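Local coordinates for protein apoptosis regulator Bcl-2 homolog (Murid herpesvirus 4, PDB 4MI8) that protects the infected cell against apoptosis triggered by cytotoxic cells and inhibits host starvation-induced autophagy, binding host BECN1, BAK1 and BAX, at residues Thr9-Leu14 with Asn131-Glu136. Numbering follows the deposited sequence.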
loop_
_atom_site.group_PDB
_atom_site.type_symbol
_atom_site.label_atom_id
_atom_site.label_comp_id
_atom_site.label_asym_id
_atom_site.label_seq_id
_atom_site.Cartn_x
_atom_site.Cartn_y
_atom_site.Cartn_z
ATOM N N THR A 9 -2.893 12.634 10.699
ATOM C CA THR A 9 -4.043 12.166 11.433
ATOM C C THR A 9 -5.055 11.564 10.490
ATOM O O THR A 9 -5.578 10.513 10.720
ATOM C CB THR A 9 -4.726 13.315 12.185
ATOM O OG1 THR A 9 -3.770 14.018 12.972
ATOM C CG2 THR A 9 -5.774 12.797 13.059
ATOM N N TYR A 10 -5.355 12.275 9.438
ATOM C CA TYR A 10 -6.272 11.785 8.417
ATOM C C TYR A 10 -5.762 10.490 7.752
ATOM O O TYR A 10 -6.533 9.532 7.519
ATOM C CB TYR A 10 -6.537 12.850 7.369
ATOM C CG TYR A 10 -7.554 12.364 6.405
ATOM C CD1 TYR A 10 -8.857 12.084 6.830
ATOM C CD2 TYR A 10 -7.202 12.073 5.103
ATOM C CE1 TYR A 10 -9.797 11.562 5.958
ATOM C CE2 TYR A 10 -8.134 11.573 4.217
ATOM C CZ TYR A 10 -9.422 11.313 4.643
ATOM O OH TYR A 10 -10.341 10.809 3.759
ATOM N N TRP A 11 -4.462 10.451 7.489
ATOM C CA TRP A 11 -3.869 9.359 6.795
ATOM C C TRP A 11 -3.840 8.114 7.608
ATOM O O TRP A 11 -4.020 7.039 7.033
ATOM C CB TRP A 11 -2.474 9.730 6.354
ATOM C CG TRP A 11 -2.456 10.331 4.965
ATOM C CD1 TRP A 11 -2.338 11.675 4.623
ATOM C CD2 TRP A 11 -2.601 9.603 3.681
ATOM N NE1 TRP A 11 -2.388 11.835 3.240
ATOM C CE2 TRP A 11 -2.520 10.625 2.617
ATOM C CE3 TRP A 11 -2.728 8.239 3.318
ATOM C CZ2 TRP A 11 -2.585 10.282 1.258
ATOM C CZ3 TRP A 11 -2.813 7.910 1.951
ATOM C CH2 TRP A 11 -2.745 8.905 0.948
ATOM N N ALA A 12 -3.655 8.229 8.939
ATOM C CA ALA A 12 -3.755 7.082 9.841
ATOM C C ALA A 12 -5.136 6.454 9.737
ATOM O O ALA A 12 -5.282 5.239 9.713
ATOM C CB ALA A 12 -3.489 7.505 11.319
ATOM N N THR A 13 -6.162 7.284 9.729
ATOM C CA THR A 13 -7.541 6.805 9.530
ATOM C C THR A 13 -7.716 6.081 8.175
ATOM O O THR A 13 -8.313 4.979 8.074
ATOM C CB THR A 13 -8.511 8.010 9.605
ATOM O OG1 THR A 13 -8.522 8.438 10.959
ATOM C CG2 THR A 13 -9.945 7.661 9.208
ATOM N N LEU A 14 -7.169 6.717 7.145
ATOM C CA LEU A 14 -7.359 6.284 5.779
ATOM C C LEU A 14 -6.629 4.948 5.586
ATOM O O LEU A 14 -7.164 3.998 4.963
ATOM C CB LEU A 14 -6.739 7.375 4.877
ATOM C CG LEU A 14 -6.860 7.067 3.408
ATOM C CD1 LEU A 14 -8.289 6.531 3.098
ATOM C CD2 LEU A 14 -6.438 8.325 2.582
ATOM N N ASN A 131 3.412 13.974 2.190
ATOM C CA ASN A 131 4.077 14.980 1.353
ATOM C C ASN A 131 3.993 14.789 -0.178
ATOM O O ASN A 131 4.085 15.775 -0.903
ATOM C CB ASN A 131 5.553 15.060 1.729
ATOM C CG ASN A 131 6.029 16.481 1.928
ATOM O OD1 ASN A 131 7.057 16.939 1.357
ATOM N ND2 ASN A 131 5.294 17.198 2.764
ATOM N N HIS A 132 3.826 13.565 -0.650
ATOM C CA HIS A 132 3.877 13.273 -2.067
ATOM C C HIS A 132 2.638 12.627 -2.626
ATOM O O HIS A 132 2.712 11.791 -3.518
ATOM C CB HIS A 132 5.053 12.374 -2.312
ATOM C CG HIS A 132 6.370 13.067 -2.263
ATOM N ND1 HIS A 132 7.114 13.102 -1.168
ATOM C CD2 HIS A 132 7.073 13.745 -3.235
ATOM C CE1 HIS A 132 8.234 13.770 -1.414
ATOM N NE2 HIS A 132 8.212 14.154 -2.684
ATOM N N PHE A 133 1.481 12.994 -2.122
ATOM C CA PHE A 133 0.272 12.289 -2.462
ATOM C C PHE A 133 -0.924 13.071 -2.012
ATOM O O PHE A 133 -1.443 12.829 -0.952
ATOM C CB PHE A 133 0.274 10.916 -1.771
ATOM C CG PHE A 133 -0.664 9.933 -2.385
ATOM C CD1 PHE A 133 -2.013 10.116 -2.305
ATOM C CD2 PHE A 133 -0.189 8.847 -3.062
ATOM C CE1 PHE A 133 -2.871 9.231 -2.878
ATOM C CE2 PHE A 133 -1.043 7.955 -3.645
ATOM C CZ PHE A 133 -2.387 8.146 -3.554
ATOM N N PRO A 134 -1.383 14.019 -2.805
ATOM C CA PRO A 134 -2.494 14.822 -2.288
ATOM C C PRO A 134 -3.801 14.135 -2.505
ATOM O O PRO A 134 -3.854 13.231 -3.292
ATOM C CB PRO A 134 -2.463 16.087 -3.140
ATOM C CG PRO A 134 -1.307 15.983 -4.042
ATOM C CD PRO A 134 -1.127 14.539 -4.228
ATOM N N LEU A 135 -4.844 14.583 -1.828
ATOM C CA LEU A 135 -6.188 13.968 -1.948
ATOM C C LEU A 135 -7.271 15.030 -2.196
ATOM O O LEU A 135 -7.028 16.212 -1.969
ATOM C CB LEU A 135 -6.512 13.159 -0.689
ATOM C CG LEU A 135 -5.621 11.953 -0.415
ATOM C CD1 LEU A 135 -5.850 11.491 1.010
ATOM C CD2 LEU A 135 -5.947 10.866 -1.428
ATOM N N GLU A 136 -8.428 14.565 -2.602
ATOM C CA GLU A 136 -9.526 15.402 -3.002
ATOM C C GLU A 136 -10.056 16.291 -1.919
ATOM O O GLU A 136 -10.195 15.910 -0.779
ATOM C CB GLU A 136 -10.664 14.549 -3.543
ATOM C CG GLU A 136 -11.420 15.192 -4.696
ATOM C CD GLU A 136 -10.974 14.716 -6.071
ATOM O OE1 GLU A 136 -11.843 14.338 -6.868
ATOM O OE2 GLU A 136 -9.764 14.729 -6.367
HETATM O O HOH W 1 -1.140 13.794 1.675
#
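Two torsions bring Trp11 and Phe133 together: the indole swings out from its helix at chi1 -91°, displaced from the usual staggered value, and CG of Phe133 stands anti to its backbone N (chi1 -161°). The result is an offset edge-to-face pair. The far rim of the six-membered indole ring is directed at the face of the Phe133 ring, with planes at 89° and centroids 5.4 Å apart; Trp11 CH2 makes the closest approach, 3.5 Å from Phe133 CD1.

Leu135 meets Trp11, Leu14 and Tyr10 chiefly through CD1. This methyl stands 3.3 Å above the indole plane, displaced toward the rim, with Leu135 CD1 3.5 Å from Trp11 CZ2. Leu14 CD2 lies on the same side of that plane and meets Leu135 CD1 at 3.6 Å, the two leucines reaching toward each other tip to tip. Tyr10 closes the group less tightly, its ring edge meeting this methyl in plane at 3.9 Å between Tyr10 CE2 and Leu135 CD1, while its hydroxyl is hydrogen-bonded to Asp38.

No direct hydrogen bond joins the two segments. Instead a water accepts from Trp11 NE1 at 2.8 Å and donates to Phe133 O at 2.8 Å, so the indole N-H and a carbonyl of an irregular loop are both satisfied within a largely apolar contact. Phe124 of helix 111-126 also meets the Trp11 ring, and Phe133 packs on Ile89 and Leu45. The example illustrates how an irregular C-terminal segment is held against a helical bundle by a few large side chains and a bridging water, with Leu135 also hydrogen-bonded through its backbone to His4: here the tail that follows the last long helix of a Bcl-2 fold folds back onto the N-terminal helix 8-23.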